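Local coordinates for protein hydrolase, putative (Plasmodium vivax, PDB 2B30) that is of unknown function but, as a Cof-like member of the HAD hydrolase superfamily, is probably a magnesium-dependent phosphatase, at residues I32-V40 against S283-Y291; N240-E250 against N258-T269. All coordinates share one frame; numbering follows the deposited sequence.

From the N terminus, strand 29-33 leads into the short turn of helix 34-38, which with Ile32 and Val40 forms one side of contact 1. The chain returns only after 242 residues, just before and within helix 288-297. Contact 1 closes a long loop that holds the second, six-stranded sheet. Contact 2 lies within it, without crossing, and closes a short one, from strand 243-247 through helix 253-257 to strand 261-264. Both reach the eight-stranded sheet, where strands 29-33 and 243-247 are neighbours: contact 1 ties helix 288-297 to it, contact 2 joins two strands. They meet at the calcium ion, bound by Asp33, Asp35 and Asp248, and at Asn267, which hydrogen-bonds to Gly36 O and His284 N.

Contact 1. Residues I32-V40 against S283-Y291; sequences IDFDGTLFV and SHREGAVAY. With CA (calcium ion), chain E.
Val289 packs into a buried patch made by Ile32, Thr37 and Leu38. Its CG2 lies 3.6 Å from Leu38 CD1 and 4.0 Å from Ile32 CG2. Thr37 adds its CG2, at 3.8 Å from the same Val289 CG2. Thr37 divides its branches: with chi1 at -58° the methyl lies anti to the backbone N and faces Val289, while OG1 hydrogen-bonds to Asp33 OD2 at 2.9 Å, using the anti lone pair of that oxygen. Asp33 to Thr37 is the DxDGT signature of HAD motif I, following the core of strand 29-33. Asp33 OD2 also binds the calcium ion, at 2.2 Å, as do Asp33 OD1 and the backbone O of Asp35. The packing thus backs onto the metal site. His284 makes the largest share of the contact. Its CB rests on the carbonyl oxygens of Thr37 (3.1 Å) and Gly36 (3.2 Å). The side of Val40 and Arg285 is more open. Val40 CG1 sits over one face of the His284 ring, 4.2 Å from the centroid and 28° off the normal, and also touches Arg285 CB. Arg285, the exposed residue, bends at chi3 so that NH2 comes to the edge of the His284 ring, in its plane.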
loop_
_atom_site.group_PDB
_atom_site.type_symbol
_atom_site.label_atom_id
_atom_site.label_comp_id
_atom_site.label_asym_id
_atom_site.label_seq_id
_atom_site.Cartn_x
_atom_site.Cartn_y
_atom_site.Cartn_z
ATOM N N ILE A 32 11.273 -7.465 11.000
ATOM C CA ILE A 32 12.547 -6.806 11.225
ATOM C C ILE A 32 13.216 -6.526 9.900
ATOM O O ILE A 32 13.441 -7.449 9.113
ATOM C CB ILE A 32 13.468 -7.715 12.043
ATOM C CG1 ILE A 32 12.737 -8.215 13.295
ATOM C CG2 ILE A 32 14.773 -6.984 12.393
ATOM C CD1 ILE A 32 13.579 -9.146 14.169
ATOM N N ASP A 33 13.540 -5.264 9.645
ATOM C CA ASP A 33 14.335 -4.913 8.462
ATOM C C ASP A 33 15.765 -5.421 8.636
ATOM O O ASP A 33 16.239 -5.555 9.762
ATOM C CB ASP A 33 14.329 -3.402 8.244
ATOM C CG ASP A 33 15.173 -2.971 7.062
ATOM O OD1 ASP A 33 15.103 -3.594 5.975
ATOM O OD2 ASP A 33 15.919 -1.991 7.221
ATOM N N PHE A 34 16.437 -5.729 7.533
ATOM C CA PHE A 34 17.804 -6.234 7.605
ATOM C C PHE A 34 18.844 -5.094 7.615
ATOM O O PHE A 34 19.282 -4.689 8.691
ATOM C CB PHE A 34 18.085 -7.278 6.513
ATOM C CG PHE A 34 19.222 -8.212 6.852
ATOM C CD1 PHE A 34 19.084 -9.151 7.874
ATOM C CD2 PHE A 34 20.430 -8.156 6.155
ATOM C CE1 PHE A 34 20.131 -10.014 8.204
ATOM C CE2 PHE A 34 21.483 -9.019 6.466
ATOM C CZ PHE A 34 21.335 -9.950 7.494
ATOM N N ASP A 35 19.220 -4.559 6.456
ATOM C CA ASP A 35 20.298 -3.567 6.413
ATOM C C ASP A 35 19.830 -2.268 7.004
ATOM O O ASP A 35 18.705 -1.828 6.742
ATOM C CB ASP A 35 20.768 -3.290 4.990
ATOM C CG ASP A 35 21.327 -4.504 4.333
ATOM O OD1 ASP A 35 20.526 -5.419 4.033
ATOM O OD2 ASP A 35 22.557 -4.547 4.127
ATOM N N GLY A 36 20.701 -1.646 7.789
ATOM C CA GLY A 36 20.376 -0.394 8.455
ATOM C C GLY A 36 19.598 -0.592 9.741
ATOM O O GLY A 36 19.453 0.347 10.519
ATOM N N THR A 37 19.104 -1.807 9.970
ATOM C CA THR A 37 18.326 -2.118 11.161
ATOM C C THR A 37 19.021 -3.247 11.914
ATOM O O THR A 37 19.615 -3.014 12.955
ATOM C CB THR A 37 16.854 -2.486 10.799
ATOM O OG1 THR A 37 16.240 -1.398 10.090
ATOM C CG2 THR A 37 16.047 -2.789 12.044
ATOM N N LEU A 38 18.975 -4.457 11.367
ATOM C CA LEU A 38 19.579 -5.633 11.994
ATOM C C LEU A 38 21.055 -5.812 11.571
ATOM O O LEU A 38 21.907 -6.126 12.397
ATOM C CB LEU A 38 18.765 -6.872 11.612
ATOM C CG LEU A 38 18.969 -8.171 12.392
ATOM C CD1 LEU A 38 18.442 -8.038 13.810
ATOM C CD2 LEU A 38 18.269 -9.331 11.685
ATOM N N PHE A 39 21.345 -5.610 10.288
ATOM C CA PHE A 39 22.687 -5.770 9.740
ATOM C C PHE A 39 23.338 -4.404 9.560
ATOM O O PHE A 39 22.762 -3.540 8.892
ATOM C CB PHE A 39 22.590 -6.467 8.388
ATOM C CG PHE A 39 23.912 -6.702 7.716
ATOM C CD1 PHE A 39 24.509 -7.957 7.760
ATOM C CD2 PHE A 39 24.545 -5.678 7.015
ATOM C CE1 PHE A 39 25.719 -8.185 7.131
ATOM C CE2 PHE A 39 25.759 -5.903 6.385
ATOM C CZ PHE A 39 26.347 -7.161 6.443
ATOM N N VAL A 40 24.546 -4.232 10.117
ATOM C CA VAL A 40 25.200 -2.916 10.196
ATOM C C VAL A 40 26.110 -2.622 8.987
ATOM O O VAL A 40 25.861 -1.669 8.247
ATOM C CB VAL A 40 25.997 -2.771 11.519
ATOM C CG1 VAL A 40 26.585 -1.374 11.658
ATOM C CG2 VAL A 40 25.111 -3.085 12.720
ATOM N N SER A 283 20.719 3.395 17.829
ATOM C CA SER A 283 20.943 3.142 16.404
ATOM C C SER A 283 21.249 1.666 16.146
ATOM O O SER A 283 21.449 0.881 17.084
ATOM C CB SER A 283 22.073 4.026 15.876
ATOM O OG SER A 283 23.265 3.778 16.580
ATOM N N HIS A 284 21.272 1.290 14.870
ATOM C CA HIS A 284 21.448 -0.111 14.510
ATOM C C HIS A 284 22.757 -0.714 15.018
ATOM O O HIS A 284 22.754 -1.854 15.483
ATOM C CB HIS A 284 21.265 -0.343 13.010
ATOM C CG HIS A 284 22.301 0.307 12.152
ATOM N ND1 HIS A 284 22.873 1.524 12.456
ATOM C CD2 HIS A 284 22.842 -0.078 10.974
ATOM C CE1 HIS A 284 23.736 1.851 11.511
ATOM N NE2 HIS A 284 23.736 0.894 10.599
ATOM N N ARG A 285 23.855 0.042 14.976
ATOM C CA ARG A 285 25.133 -0.461 15.520
ATOM C C ARG A 285 25.147 -0.496 17.055
ATOM O O ARG A 285 25.824 -1.321 17.655
ATOM C CB ARG A 285 26.319 0.349 14.994
ATOM C CG ARG A 285 26.476 1.724 15.607
ATOM C CD ARG A 285 27.514 2.541 14.841
ATOM N NE ARG A 285 26.960 3.164 13.639
ATOM C CZ ARG A 285 26.111 4.194 13.640
ATOM N NH1 ARG A 285 25.682 4.728 14.787
ATOM N NH2 ARG A 285 25.677 4.692 12.482
ATOM N N GLU A 286 24.391 0.398 17.683
ATOM C CA GLU A 286 24.214 0.362 19.132
ATOM C C GLU A 286 23.242 -0.746 19.567
ATOM O O GLU A 286 22.918 -0.842 20.752
ATOM C CB GLU A 286 23.700 1.708 19.647
ATOM C CG GLU A 286 24.600 2.912 19.413
ATOM C CD GLU A 286 23.925 4.230 19.845
ATOM O OE1 GLU A 286 23.386 4.958 18.977
ATOM O OE2 GLU A 286 23.916 4.534 21.058
ATOM N N GLY A 287 22.748 -1.551 18.621
ATOM C CA GLY A 287 21.915 -2.723 18.939
ATOM C C GLY A 287 20.434 -2.421 19.119
ATOM O O GLY A 287 19.839 -2.812 20.115
ATOM N N ALA A 288 19.831 -1.759 18.136
ATOM C CA ALA A 288 18.445 -1.269 18.249
ATOM C C ALA A 288 17.377 -2.351 18.229
ATOM O O ALA A 288 16.352 -2.212 18.883
ATOM C CB ALA A 288 18.158 -0.242 17.169
ATOM N N VAL A 289 17.602 -3.418 17.477
ATOM C CA VAL A 289 16.673 -4.551 17.470
ATOM C C VAL A 289 16.674 -5.218 18.846
ATOM O O VAL A 289 15.628 -5.386 19.460
ATOM C CB VAL A 289 17.033 -5.590 16.392
ATOM C CG1 VAL A 289 16.063 -6.775 16.448
ATOM C CG2 VAL A 289 17.037 -4.941 15.003
ATOM N N ALA A 290 17.860 -5.573 19.331
ATOM C CA ALA A 290 18.018 -6.076 20.703
ATOM C C ALA A 290 17.294 -5.177 21.717
ATOM O O ALA A 290 16.518 -5.665 22.540
ATOM C CB ALA A 290 19.503 -6.198 21.058
ATOM N N TYR A 291 17.536 -3.868 21.622
ATOM C CA TYR A 291 16.903 -2.867 22.491
ATOM C C TYR A 291 15.378 -2.909 22.451
ATOM O O TYR A 291 14.727 -2.883 23.493
ATOM C CB TYR A 291 17.380 -1.463 22.107
ATOM C CG TYR A 291 16.688 -0.338 22.854
ATOM C CD1 TYR A 291 17.113 0.041 24.127
ATOM C CD2 TYR A 291 15.621 0.357 22.283
ATOM C CE1 TYR A 291 16.487 1.070 24.815
ATOM C CE2 TYR A 291 14.995 1.394 22.963
ATOM C CZ TYR A 291 15.429 1.741 24.233
ATOM O OH TYR A 291 14.814 2.757 24.928
HETATM CA CA CA E . 16.921 -1.522 5.292
#

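Contact 2. Residues N240-E250 against N258-T269; sequences NDQVLVVGDAE and NFKYSFAVANAT. With CA (calcium ion), chain E.
Lys260 and Asp241 form a salt bridge, NZ to OD1, at 2.7 Å. The two side chains run side by side and point the same way. Lys260 CG lies over the centre of the Tyr261 ring; further out the chain bends at chi3 (-78°), which directs NZ to Asp241 OD1. Lys260 also touches Val119 of the second subunit. Nearby, Asn240 ND2 donates to Asn258 O at 2.6 Å, in the plane of both the amide and the carbonyl. A water accepts from Tyr261 N and hydrogen-bonds to Asn240 O and Val243 O. Between the strands, Val245 N bonds to Tyr261 O and Phe263 N to Val245 O. Gly247 N then bonds to Phe263 O, and Val265 N to Gly247 O. Past the strand ends, Thr269 N reaches Asp248 O at 2.7 Å, almost straight at 176°. Side chains pack on both faces of this parallel pair. On one, Val243 CG1 stands over the Phe259 ring, 3.8 Å from its centroid, and Val245 CG1 touches Phe259 CB at 3.8 Å. Helix 225-235 covers Val243 and Phe259. On the other face, Leu244 CD1 meets Phe263 CE2 at 3.5 Å, and helix 288-297 packs on Leu244, Val246 and Phe263. Just beyond strand 243-247, Asp248 OD1 binds calcium at 2.6 Å, and Asp252 OD2 accepts from the backbone N of Asp248 and of Ala249. Both aspartates belong to the acidic GDxxxD sequence of motif IV, at the C-terminal end of the first strand in this beta-alpha-beta unit of the Rossmann-like HAD core.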
loop_
_atom_site.group_PDB
_atom_site.type_symbol
_atom_site.label_atom_id
_atom_site.label_comp_id
_atom_site.label_asym_id
_atom_site.label_seq_id
_atom_site.Cartn_x
_atom_site.Cartn_y
_atom_site.Cartn_z
ATOM N N ASN A 240 -3.261 -6.705 12.429
ATOM C CA ASN A 240 -2.351 -5.559 12.454
ATOM C C ASN A 240 -1.959 -5.171 13.896
ATOM O O ASN A 240 -0.794 -4.985 14.188
ATOM C CB ASN A 240 -3.010 -4.382 11.717
ATOM C CG ASN A 240 -2.181 -3.103 11.764
ATOM O OD1 ASN A 240 -1.798 -2.617 12.842
ATOM N ND2 ASN A 240 -1.922 -2.534 10.588
ATOM N N ASP A 241 -2.952 -5.045 14.775
ATOM C CA ASP A 241 -2.751 -4.943 16.233
ATOM C C ASP A 241 -1.544 -5.730 16.742
ATOM O O ASP A 241 -0.860 -5.284 17.656
ATOM C CB ASP A 241 -3.977 -5.529 16.981
ATOM C CG ASP A 241 -4.957 -4.480 17.468
ATOM O OD1 ASP A 241 -4.593 -3.295 17.642
ATOM O OD2 ASP A 241 -6.117 -4.867 17.709
ATOM N N GLN A 242 -1.340 -6.931 16.198
ATOM C CA GLN A 242 -0.365 -7.883 16.737
ATOM C C GLN A 242 1.004 -7.830 16.070
ATOM O O GLN A 242 1.870 -8.636 16.377
ATOM C CB GLN A 242 -0.923 -9.293 16.614
ATOM C CG GLN A 242 -2.205 -9.478 17.384
ATOM C CD GLN A 242 -2.900 -10.760 17.040
ATOM O OE1 GLN A 242 -2.939 -11.154 15.882
ATOM N NE2 GLN A 242 -3.465 -11.420 18.045
ATOM N N VAL A 243 1.205 -6.873 15.178
ATOM C CA VAL A 243 2.412 -6.824 14.373
ATOM C C VAL A 243 3.323 -5.712 14.858
ATOM O O VAL A 243 2.903 -4.557 14.889
ATOM C CB VAL A 243 2.049 -6.575 12.891
ATOM C CG1 VAL A 243 3.298 -6.417 12.056
ATOM C CG2 VAL A 243 1.189 -7.717 12.362
ATOM N N LEU A 244 4.557 -6.058 15.232
ATOM C CA LEU A 244 5.578 -5.056 15.527
ATOM C C LEU A 244 6.642 -5.043 14.443
ATOM O O LEU A 244 7.207 -6.083 14.102
ATOM C CB LEU A 244 6.251 -5.291 16.880
ATOM C CG LEU A 244 7.470 -4.375 17.150
ATOM C CD1 LEU A 244 7.355 -3.706 18.490
ATOM C CD2 LEU A 244 8.791 -5.113 17.028
ATOM N N VAL A 245 6.950 -3.845 13.957
ATOM C CA VAL A 245 7.812 -3.668 12.795
ATOM C C VAL A 245 8.868 -2.586 13.060
ATOM O O VAL A 245 8.610 -1.624 13.792
ATOM C CB VAL A 245 6.966 -3.334 11.534
ATOM C CG1 VAL A 245 6.267 -2.008 11.674
ATOM C CG2 VAL A 245 7.819 -3.339 10.284
ATOM N N VAL A 246 10.050 -2.757 12.468
ATOM C CA VAL A 246 11.151 -1.823 12.655
ATOM C C VAL A 246 11.969 -1.680 11.355
ATOM O O VAL A 246 12.218 -2.664 10.662
ATOM C CB VAL A 246 12.027 -2.218 13.914
ATOM C CG1 VAL A 246 12.668 -3.574 13.751
ATOM C CG2 VAL A 246 13.084 -1.160 14.207
ATOM N N GLY A 247 12.365 -0.452 11.020
ATOM C CA GLY A 247 13.032 -0.184 9.742
ATOM C C GLY A 247 13.748 1.156 9.669
ATOM O O GLY A 247 13.896 1.840 10.682
ATOM N N ASP A 248 14.192 1.537 8.472
ATOM C CA ASP A 248 15.106 2.666 8.351
ATOM C C ASP A 248 15.047 3.489 7.069
ATOM O O ASP A 248 15.442 4.657 7.085
ATOM C CB ASP A 248 16.546 2.173 8.531
ATOM C CG ASP A 248 17.042 1.394 7.339
ATOM O OD1 ASP A 248 16.442 0.353 7.020
ATOM O OD2 ASP A 248 18.026 1.824 6.708
ATOM N N ALA A 249 14.565 2.905 5.974
ATOM C CA ALA A 249 14.762 3.484 4.649
ATOM C C ALA A 249 13.458 3.630 3.844
ATOM O O ALA A 249 12.357 3.366 4.343
ATOM C CB ALA A 249 15.771 2.634 3.891
ATOM N N GLU A 250 13.601 4.053 2.590
ATOM C CA GLU A 250 12.473 4.264 1.689
ATOM C C GLU A 250 11.600 3.012 1.486
ATOM O O GLU A 250 10.364 3.109 1.443
ATOM C CB GLU A 250 12.982 4.763 0.334
ATOM C CG GLU A 250 11.924 5.409 -0.533
ATOM C CD GLU A 250 12.499 5.966 -1.824
ATOM O OE1 GLU A 250 13.084 5.187 -2.614
ATOM O OE2 GLU A 250 12.362 7.191 -2.048
ATOM N N ASN A 258 1.583 1.812 7.911
ATOM C CA ASN A 258 0.338 1.049 8.071
ATOM C C ASN A 258 0.271 0.141 9.301
ATOM O O ASN A 258 -0.752 -0.498 9.550
ATOM C CB ASN A 258 0.046 0.241 6.808
ATOM C CG ASN A 258 -0.133 1.121 5.589
ATOM O OD1 ASN A 258 0.838 1.550 4.996
ATOM N ND2 ASN A 258 -1.371 1.391 5.214
ATOM N N PHE A 259 1.343 0.086 10.078
ATOM C CA PHE A 259 1.325 -0.678 11.306
ATOM C C PHE A 259 1.380 0.244 12.520
ATOM O O PHE A 259 1.829 1.392 12.419
ATOM C CB PHE A 259 2.450 -1.696 11.292
ATOM C CG PHE A 259 2.173 -2.862 10.392
ATOM C CD1 PHE A 259 1.128 -3.743 10.680
ATOM C CD2 PHE A 259 2.937 -3.086 9.254
ATOM C CE1 PHE A 259 0.846 -4.825 9.848
ATOM C CE2 PHE A 259 2.656 -4.162 8.412
ATOM C CZ PHE A 259 1.607 -5.030 8.713
ATOM N N LYS A 260 0.874 -0.254 13.650
ATOM C CA LYS A 260 0.700 0.552 14.857
ATOM C C LYS A 260 1.963 0.569 15.680
ATOM O O LYS A 260 2.388 1.624 16.133
ATOM C CB LYS A 260 -0.452 0.023 15.728
ATOM C CG LYS A 260 -0.764 0.906 16.955
ATOM C CD LYS A 260 -1.699 0.218 17.934
ATOM C CE LYS A 260 -3.118 0.248 17.468
ATOM N NZ LYS A 260 -3.988 -0.716 18.192
ATOM N N TYR A 261 2.548 -0.600 15.900
ATOM C CA TYR A 261 3.770 -0.688 16.685
ATOM C C TYR A 261 4.961 -0.682 15.743
ATOM O O TYR A 261 5.677 -1.680 15.624
ATOM C CB TYR A 261 3.739 -1.916 17.603
ATOM C CG TYR A 261 2.514 -1.878 18.472
ATOM C CD1 TYR A 261 2.374 -0.915 19.462
ATOM C CD2 TYR A 261 1.465 -2.756 18.268
ATOM C CE1 TYR A 261 1.228 -0.846 20.239
ATOM C CE2 TYR A 261 0.324 -2.700 19.042
ATOM C CZ TYR A 261 0.205 -1.748 20.018
ATOM O OH TYR A 261 -0.952 -1.710 20.768
ATOM N N SER A 262 5.148 0.465 15.084
ATOM C CA SER A 262 6.191 0.635 14.082
ATOM C C SER A 262 7.274 1.541 14.618
ATOM O O SER A 262 7.004 2.610 15.189
ATOM C CB SER A 262 5.627 1.195 12.769
ATOM O OG SER A 262 5.159 2.526 12.908
ATOM N N PHE A 263 8.511 1.108 14.427
ATOM C CA PHE A 263 9.645 1.781 15.025
ATOM C C PHE A 263 10.731 2.040 14.003
ATOM O O PHE A 263 11.094 1.143 13.242
ATOM C CB PHE A 263 10.174 0.930 16.176
ATOM C CG PHE A 263 9.224 0.844 17.330
ATOM C CD1 PHE A 263 9.257 1.789 18.344
ATOM C CD2 PHE A 263 8.275 -0.160 17.391
ATOM C CE1 PHE A 263 8.364 1.720 19.407
ATOM C CE2 PHE A 263 7.385 -0.230 18.446
ATOM C CZ PHE A 263 7.429 0.715 19.454
ATOM N N ALA A 264 11.238 3.273 13.980
ATOM C CA ALA A 264 12.381 3.617 13.129
ATOM C C ALA A 264 13.643 3.737 13.968
ATOM O O ALA A 264 13.642 4.377 15.010
ATOM C CB ALA A 264 12.127 4.895 12.378
ATOM N N VAL A 265 14.719 3.105 13.515
ATOM C CA VAL A 265 16.005 3.214 14.205
ATOM C C VAL A 265 16.489 4.663 14.220
ATOM O O VAL A 265 16.112 5.465 13.363
ATOM C CB VAL A 265 17.101 2.317 13.564
ATOM C CG1 VAL A 265 16.977 0.883 14.033
ATOM C CG2 VAL A 265 17.060 2.387 12.035
ATOM N N ALA A 266 17.324 4.983 15.206
ATOM C CA ALA A 266 17.948 6.308 15.326
ATOM C C ALA A 266 18.613 6.757 14.029
ATOM O O ALA A 266 18.574 7.946 13.680
ATOM C CB ALA A 266 18.970 6.292 16.434
ATOM N N ASN A 267 19.220 5.808 13.317
ATOM C CA ASN A 267 19.863 6.104 12.030
ATOM C C ASN A 267 18.922 6.099 10.816
ATOM O O ASN A 267 19.376 6.165 9.680
ATOM C CB ASN A 267 21.032 5.147 11.778
ATOM C CG ASN A 267 20.653 3.691 11.949
ATOM O OD1 ASN A 267 20.467 3.212 13.066
ATOM N ND2 ASN A 267 20.572 2.969 10.845
ATOM N N ALA A 268 17.615 6.042 11.046
ATOM C CA ALA A 268 16.671 5.957 9.944
ATOM C C ALA A 268 16.669 7.237 9.139
ATOM O O ALA A 268 17.089 8.286 9.613
ATOM C CB ALA A 268 15.281 5.664 10.452
ATOM N N THR A 269 16.187 7.136 7.908
ATOM C CA THR A 269 16.039 8.291 7.049
ATOM C C THR A 269 14.881 9.144 7.557
ATOM O O THR A 269 13.974 8.629 8.192
ATOM C CB THR A 269 15.833 7.863 5.578
ATOM O OG1 THR A 269 15.899 9.021 4.742
ATOM C CG2 THR A 269 14.490 7.175 5.368
HETATM CA CA CA E . 16.921 -1.522 5.292
HETATM O O HOH W 1 0.899 -2.978 14.935
#